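Local coordinates for protein 6-phosphogluconolactonase (Thermotoga maritima, PDB 1VL1) that hydrolyses 6-phosphogluconolactone to 6-phosphogluconate, the second step in the oxidative stage of the pentose phosphate pathway, at residues Val180-Thr183 and Phe184-Asn188; Gly149-Ala152 and Ser153-Asp156; Glu42-Asp45 and Lys46-Val50. All blocks are in the same frame, centred on the assembly; numbering follows the deposited sequence.

How the contacts relate
From the N terminus, contact 3 comes first: at 42-50 the chain leaves helix 25-43, turns, and enters strand 47-51 of the mixed sheet. Contact 2 follows at 149-156, a tight turn in the loop between strand 140-143 and helix 157-160. Contact 1, at 180-188, comes last, where strand 179-182 runs into helix 184-187. The three are in series; none nests in or crosses another. T181 OG1 is hydrogen-bonded to S153 N, tying the 149-156 turn to strand 179-182. V50 of strand 47-51 packs on L182 and L187, bringing that strand to the strand-helix junction of contact 1; contacts 2 and 3 do not touch.

Contact 1. Residues Val180-Thr183 and Phe184-Asn188; sequences VTLT and FRALN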
loop_
_atom_site.group_PDB
_atom_site.type_symbol
_atom_site.label_atom_id
_atom_site.label_comp_id
_atom_site.label_asym_id
_atom_site.label_seq_id
_atom_site.Cartn_x
_atom_site.Cartn_y
_atom_site.Cartn_z
ATOM N N VAL A 180 -12.355 -3.606 2.084
ATOM C CA VAL A 180 -12.069 -4.090 0.745
ATOM C C VAL A 180 -10.545 -4.105 0.642
ATOM O O VAL A 180 -9.902 -3.137 1.029
ATOM C CB VAL A 180 -12.690 -3.173 -0.299
ATOM C CG1 VAL A 180 -12.158 -3.524 -1.704
ATOM C CG2 VAL A 180 -14.185 -3.221 -0.171
ATOM N N THR A 181 -9.973 -5.219 0.205
ATOM C CA THR A 181 -8.530 -5.303 0.175
ATOM C C THR A 181 -7.997 -6.041 -1.014
ATOM O O THR A 181 -8.597 -6.996 -1.498
ATOM C CB THR A 181 -8.013 -5.978 1.503
ATOM O OG1 THR A 181 -6.566 -5.891 1.591
ATOM C CG2 THR A 181 -8.384 -7.412 1.547
ATOM N N LEU A 182 -6.821 -5.604 -1.501
ATOM C CA LEU A 182 -6.065 -6.467 -2.357
ATOM C C LEU A 182 -5.671 -7.678 -1.567
ATOM O O LEU A 182 -5.530 -7.612 -0.340
ATOM C CB LEU A 182 -4.776 -5.795 -2.811
ATOM C CG LEU A 182 -4.928 -4.613 -3.745
ATOM C CD1 LEU A 182 -3.541 -4.119 -4.300
ATOM C CD2 LEU A 182 -5.808 -4.818 -4.833
ATOM N N THR A 183 -5.512 -8.799 -2.293
ATOM C CA THR A 183 -5.129 -10.117 -1.707
ATOM C C THR A 183 -3.634 -10.327 -1.817
ATOM O O THR A 183 -2.894 -9.532 -2.425
ATOM C CB THR A 183 -5.806 -11.223 -2.524
ATOM O OG1 THR A 183 -5.409 -11.101 -3.890
ATOM C CG2 THR A 183 -7.323 -11.121 -2.507
ATOM N N PHE A 184 -3.121 -11.378 -1.185
ATOM C CA PHE A 184 -1.729 -11.741 -1.427
ATOM C C PHE A 184 -1.390 -11.857 -2.928
ATOM O O PHE A 184 -0.336 -11.374 -3.383
ATOM C CB PHE A 184 -1.405 -13.055 -0.737
ATOM C CG PHE A 184 -1.504 -13.033 0.766
ATOM C CD1 PHE A 184 -1.196 -11.898 1.522
ATOM C CD2 PHE A 184 -1.806 -14.212 1.445
ATOM C CE1 PHE A 184 -1.240 -11.907 2.906
ATOM C CE2 PHE A 184 -1.852 -14.234 2.860
ATOM C CZ PHE A 184 -1.568 -13.057 3.595
ATOM N N ARG A 185 -2.265 -12.493 -3.693
ATOM C CA ARG A 185 -2.072 -12.630 -5.140
ATOM C C ARG A 185 -1.792 -11.308 -5.832
ATOM O O ARG A 185 -0.803 -11.191 -6.589
ATOM C CB ARG A 185 -3.306 -13.303 -5.734
ATOM C CG ARG A 185 -3.309 -13.428 -7.184
ATOM C CD ARG A 185 -4.469 -14.313 -7.603
ATOM N NE ARG A 185 -4.781 -14.144 -9.012
ATOM C CZ ARG A 185 -6.000 -14.280 -9.543
ATOM N NH1 ARG A 185 -7.057 -14.600 -8.783
ATOM N NH2 ARG A 185 -6.163 -14.080 -10.850
ATOM N N ALA A 186 -2.614 -10.296 -5.531
ATOM C CA ALA A 186 -2.514 -8.979 -6.163
ATOM C C ALA A 186 -1.218 -8.299 -5.694
ATOM O O ALA A 186 -0.413 -7.794 -6.497
ATOM C CB ALA A 186 -3.737 -8.137 -5.839
ATOM N N LEU A 187 -1.002 -8.333 -4.385
ATOM C CA LEU A 187 0.174 -7.633 -3.803
ATOM C C LEU A 187 1.466 -8.237 -4.325
ATOM O O LEU A 187 2.449 -7.537 -4.587
ATOM C CB LEU A 187 0.111 -7.633 -2.259
ATOM C CG LEU A 187 -0.993 -6.730 -1.657
ATOM C CD1 LEU A 187 -1.017 -6.921 -0.183
ATOM C CD2 LEU A 187 -0.672 -5.293 -1.967
ATOM N N ASN A 188 1.480 -9.560 -4.438
ATOM C CA ASN A 188 2.663 -10.278 -4.862
ATOM C C ASN A 188 2.995 -10.193 -6.362
ATOM O O ASN A 188 4.028 -10.682 -6.816
ATOM C CB ASN A 188 2.557 -11.720 -4.328
ATOM C CG ASN A 188 2.783 -11.825 -2.824
ATOM O OD1 ASN A 188 3.221 -10.875 -2.188
ATOM N ND2 ASN A 188 2.452 -12.975 -2.253
#
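T183 sits at the N-cap of helix 184-187, and its backbone and side chain both hold the helix's single turn. Its carbonyl O takes the N-H of L187 almost head-on, at 3.0 Å from N to O, with an N-H...O angle of 170°. The side-chain capping bond is weak: A186 N lies 3.3 Å from T183 OG1. A chi1 of 58° sets OG1 between the backbone N and the carbonyl carbon, which turns it toward the N-H of A186 at the start of the helix. The same hydroxyl is hydrogen-bonded to the backbone O of N164, so this buried oxygen is well satisfied.

The tight side is apolar. L182 lays its CB against A186 CB at 4.0 Å, while its CD1 meets L187 CD2 at 3.9 Å, the two leucine side chains crossing at a slant. L187 CD2 also packs on V50 of strand 47-51. An alanine in place of L187 would probably open a gap beside L182 CD1 and V50 CG1. The solvent side belongs to R185: its CB passes T183 OG1 at 3.6 Å, then the extended chain runs outward to a salt bridge with D163.

Strand 179-182 lies antiparallel between strands 74-82 and 166-168, with L182 also resting on I131 of helix 120-134. On another side of the short helix, the F184 ring meets that of F219.

Contact 2. Residues Gly149-Ala152 and Ser153-Asp156; sequences GHVA and SIFD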
loop_
_atom_site.group_PDB
_atom_site.type_symbol
_atom_site.label_atom_id
_atom_site.label_comp_id
_atom_site.label_asym_id
_atom_site.label_seq_id
_atom_site.Cartn_x
_atom_site.Cartn_y
_atom_site.Cartn_z
ATOM N N GLY A 149 0.638 -7.363 12.890
ATOM C CA GLY A 149 1.183 -8.049 11.782
ATOM C C GLY A 149 0.342 -7.992 10.518
ATOM O O GLY A 149 0.749 -8.532 9.500
ATOM N N HIS A 150 -0.804 -7.281 10.552
ATOM C CA HIS A 150 -1.663 -7.223 9.403
ATOM C C HIS A 150 -1.066 -6.314 8.298
ATOM O O HIS A 150 -0.218 -5.451 8.564
ATOM C CB HIS A 150 -3.104 -6.819 9.812
ATOM C CG HIS A 150 -3.369 -5.350 9.792
ATOM N ND1 HIS A 150 -3.288 -4.563 10.921
ATOM C CD2 HIS A 150 -3.753 -4.529 8.783
ATOM C CE1 HIS A 150 -3.591 -3.310 10.600
ATOM N NE2 HIS A 150 -3.894 -3.264 9.314
ATOM N N VAL A 151 -1.436 -6.567 7.057
ATOM C CA VAL A 151 -0.993 -5.780 5.915
ATOM C C VAL A 151 -2.187 -5.463 5.030
ATOM O O VAL A 151 -3.129 -6.246 4.958
ATOM C CB VAL A 151 0.064 -6.586 5.166
ATOM C CG1 VAL A 151 -0.509 -7.904 4.633
ATOM C CG2 VAL A 151 0.731 -5.759 4.082
ATOM N N ALA A 152 -2.221 -4.272 4.435
ATOM C CA ALA A 152 -3.374 -3.850 3.682
ATOM C C ALA A 152 -4.576 -3.937 4.646
ATOM O O ALA A 152 -4.446 -3.464 5.775
ATOM C CB ALA A 152 -3.542 -4.638 2.357
ATOM N N SER A 153 -5.671 -4.563 4.252
ATOM C CA SER A 153 -6.735 -4.941 5.208
ATOM C C SER A 153 -6.855 -6.473 5.267
ATOM O O SER A 153 -7.963 -7.039 5.404
ATOM C CB SER A 153 -8.067 -4.271 4.902
ATOM O OG SER A 153 -8.180 -2.929 5.394
ATOM N N ILE A 154 -5.711 -7.134 5.132
ATOM C CA ILE A 154 -5.630 -8.577 5.344
ATOM C C ILE A 154 -5.281 -8.846 6.831
ATOM O O ILE A 154 -4.129 -8.636 7.262
ATOM C CB ILE A 154 -4.590 -9.215 4.451
ATOM C CG1 ILE A 154 -4.826 -8.890 2.969
ATOM C CG2 ILE A 154 -4.548 -10.703 4.751
ATOM C CD1 ILE A 154 -3.666 -9.109 2.070
ATOM N N PHE A 155 -6.273 -9.288 7.584
ATOM C CA PHE A 155 -6.161 -9.570 9.011
ATOM C C PHE A 155 -6.086 -11.069 9.265
ATOM O O PHE A 155 -5.550 -11.488 10.286
ATOM C CB PHE A 155 -7.354 -8.990 9.780
ATOM C CG PHE A 155 -7.332 -7.471 9.859
ATOM C CD1 PHE A 155 -6.671 -6.818 10.852
ATOM C CD2 PHE A 155 -7.914 -6.721 8.887
ATOM C CE1 PHE A 155 -6.624 -5.438 10.881
ATOM C CE2 PHE A 155 -7.835 -5.347 8.892
ATOM C CZ PHE A 155 -7.195 -4.712 9.867
ATOM N N ASP A 156 -6.623 -11.844 8.333
ATOM C CA ASP A 156 -6.757 -13.301 8.369
ATOM C C ASP A 156 -6.115 -13.915 7.116
ATOM O O ASP A 156 -6.220 -13.377 6.021
ATOM C CB ASP A 156 -8.241 -13.707 8.434
ATOM C CG ASP A 156 -8.827 -13.417 9.767
ATOM O OD1 ASP A 156 -8.409 -14.080 10.726
ATOM O OD2 ASP A 156 -9.636 -12.513 9.968
#
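The H150 and F155 rings stack face to face, with centroids 4.1 Å apart and planes 24° from parallel. The two side chains lie next to each other and point the same way. F155 CE1 sits over the centre of the imidazole, 3.4 Å from H150 CG, while CZ lies 3.6 Å from H150 CD2. The phenyl ring thus backs one face of the histidine, whose ND1 is hydrogen-bonded to D148 and NE2 to a citrate, probably picked up from the crystallisation medium, that may mark a pocket.

Beside the stack, V151 and I154 form a single antiparallel hydrogen-bonded bridge. It closes a two-residue beta turn close to type II', with A152 at the positive-phi position and S153 after it. I154 N to V151 O is the stronger bond at 2.7 Å; the return bond from V151 N to I154 O is weak at 3.4 Å. CG1 anti to the carbonyl carbon (chi1 -55°) and an extended chi2 bring I154 CD1 to 4.2 Å from V151 CG1.

A152 and I154 pack on T181 of strand 179-182, I154 reaches F184 and L187 of helix 184-187, and S153 OG is hydrogen-bonded to D80 of strand 74-82.

Contact 3. Residues Glu42-Asp45 and Lys46-Val50; sequences EEKD and KIFVV
The short link from helix 25-43 into strand 47-51 is an alpha-to-beta connection, and K44 spans it by reaching forward to the backbone of K46. K44 NZ donates to K46 O at 2.9 Å, coming in 15° off the carbonyl plane with a C=O...N angle of 151°. The lysine chain bends at chi3 (76°) and chi4, which brings the ammonium round to that oxygen; CE also lies 3.3 Å from K46 O. From there NZ sits at the edge of the F48 ring, close to its plane and 3.7 Å from CD1, the two side chains crossing at about a right angle. The charge of NZ is met by a salt bridge to D139, whose carboxylate also takes the N-H of F48, so one acidic group joins the lysine to the strand.

Nearer the base of the lysine, its CB is 4.3 Å from I47 CG2. The buried I47 side chain packs against M37, L40 and L41 of helix 25-43. Strand 47-51 runs parallel to both 74-82 and 140-143, I47 being one of the residues that pack the helix on the sheet, as in the alpha/beta layering of Rossmann-like folds.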
loop_
_atom_site.group_PDB
_atom_site.type_symbol
_atom_site.label_atom_id
_atom_site.label_comp_id
_atom_site.label_asym_id
_atom_site.label_seq_id
_atom_site.Cartn_x
_atom_site.Cartn_y
_atom_site.Cartn_z
ATOM N N GLU A 42 12.932 5.546 -16.044
ATOM C CA GLU A 42 13.931 5.491 -17.109
ATOM C C GLU A 42 13.653 4.313 -18.034
ATOM O O GLU A 42 14.006 4.347 -19.208
ATOM C CB GLU A 42 15.345 5.357 -16.539
ATOM C CG GLU A 42 15.762 6.544 -15.695
ATOM C CD GLU A 42 17.169 6.402 -15.152
ATOM O OE1 GLU A 42 17.405 5.460 -14.356
ATOM O OE2 GLU A 42 18.031 7.230 -15.519
ATOM N N GLU A 43 13.029 3.280 -17.481
ATOM C CA GLU A 43 12.805 2.010 -18.157
ATOM C C GLU A 43 11.443 1.908 -18.845
ATOM O O GLU A 43 11.310 1.217 -19.861
ATOM C CB GLU A 43 12.846 0.890 -17.111
ATOM C CG GLU A 43 14.173 0.689 -16.415
ATOM C CD GLU A 43 14.048 -0.263 -15.237
ATOM O OE1 GLU A 43 12.916 -0.690 -14.907
ATOM O OE2 GLU A 43 15.085 -0.593 -14.630
ATOM N N LYS A 44 10.431 2.561 -18.260
ATOM C CA LYS A 44 9.033 2.365 -18.626
ATOM C C LYS A 44 8.296 3.675 -18.743
ATOM O O LYS A 44 8.469 4.562 -17.925
ATOM C CB LYS A 44 8.302 1.654 -17.507
ATOM C CG LYS A 44 8.731 0.266 -17.186
ATOM C CD LYS A 44 7.877 -0.264 -16.024
ATOM C CE LYS A 44 6.443 -0.654 -16.534
ATOM N NZ LYS A 44 5.310 -0.482 -15.607
ATOM N N ASP A 45 7.385 3.743 -19.688
ATOM C CA ASP A 45 6.612 4.949 -19.938
ATOM C C ASP A 45 5.669 5.210 -18.777
ATOM O O ASP A 45 5.539 6.351 -18.347
ATOM C CB ASP A 45 5.857 4.763 -21.258
ATOM C CG ASP A 45 4.791 5.834 -21.539
ATOM O OD1 ASP A 45 4.932 7.007 -21.102
ATOM O OD2 ASP A 45 3.778 5.575 -22.254
ATOM N N LYS A 46 5.020 4.167 -18.273
ATOM C CA LYS A 46 4.064 4.312 -17.169
ATOM C C LYS A 46 4.477 3.399 -16.032
ATOM O O LYS A 46 4.940 2.281 -16.270
ATOM C CB LYS A 46 2.659 3.924 -17.607
ATOM C CG LYS A 46 2.241 4.585 -18.898
ATOM C CD LYS A 46 0.752 4.343 -19.199
ATOM C CE LYS A 46 0.486 2.906 -19.663
ATOM N NZ LYS A 46 -0.906 2.642 -20.169
ATOM N N ILE A 47 4.308 3.863 -14.818
ATOM C CA ILE A 47 4.555 2.990 -13.680
ATOM C C ILE A 47 3.301 2.884 -12.822
ATOM O O ILE A 47 2.452 3.813 -12.819
ATOM C CB ILE A 47 5.815 3.410 -12.871
ATOM C CG1 ILE A 47 5.627 4.782 -12.198
ATOM C CG2 ILE A 47 7.043 3.457 -13.778
ATOM C CD1 ILE A 47 6.602 5.033 -11.035
ATOM N N PHE A 48 3.195 1.771 -12.076
ATOM C CA PHE A 48 2.008 1.459 -11.323
ATOM C C PHE A 48 2.395 1.210 -9.884
ATOM O O PHE A 48 3.241 0.324 -9.601
ATOM C CB PHE A 48 1.275 0.259 -11.910
ATOM C CG PHE A 48 0.917 0.482 -13.322
ATOM C CD1 PHE A 48 1.862 0.212 -14.316
ATOM C CD2 PHE A 48 -0.270 1.089 -13.679
ATOM C CE1 PHE A 48 1.609 0.488 -15.636
ATOM C CE2 PHE A 48 -0.545 1.373 -15.049
ATOM C CZ PHE A 48 0.392 1.065 -16.005
ATOM N N VAL A 49 1.829 2.035 -9.017
ATOM C CA VAL A 49 2.186 2.094 -7.589
ATOM C C VAL A 49 0.979 1.853 -6.667
ATOM O O VAL A 49 -0.011 2.546 -6.738
ATOM C CB VAL A 49 2.873 3.434 -7.236
ATOM C CG1 VAL A 49 3.373 3.419 -5.811
ATOM C CG2 VAL A 49 3.992 3.766 -8.248
ATOM N N VAL A 50 1.098 0.855 -5.768
ATOM C CA VAL A 50 0.101 0.521 -4.747
ATOM C C VAL A 50 0.466 1.272 -3.457
ATOM O O VAL A 50 1.657 1.308 -3.084
ATOM C CB VAL A 50 0.072 -0.965 -4.421
ATOM C CG1 VAL A 50 -0.812 -1.238 -3.188
ATOM C CG2 VAL A 50 -0.428 -1.743 -5.597
#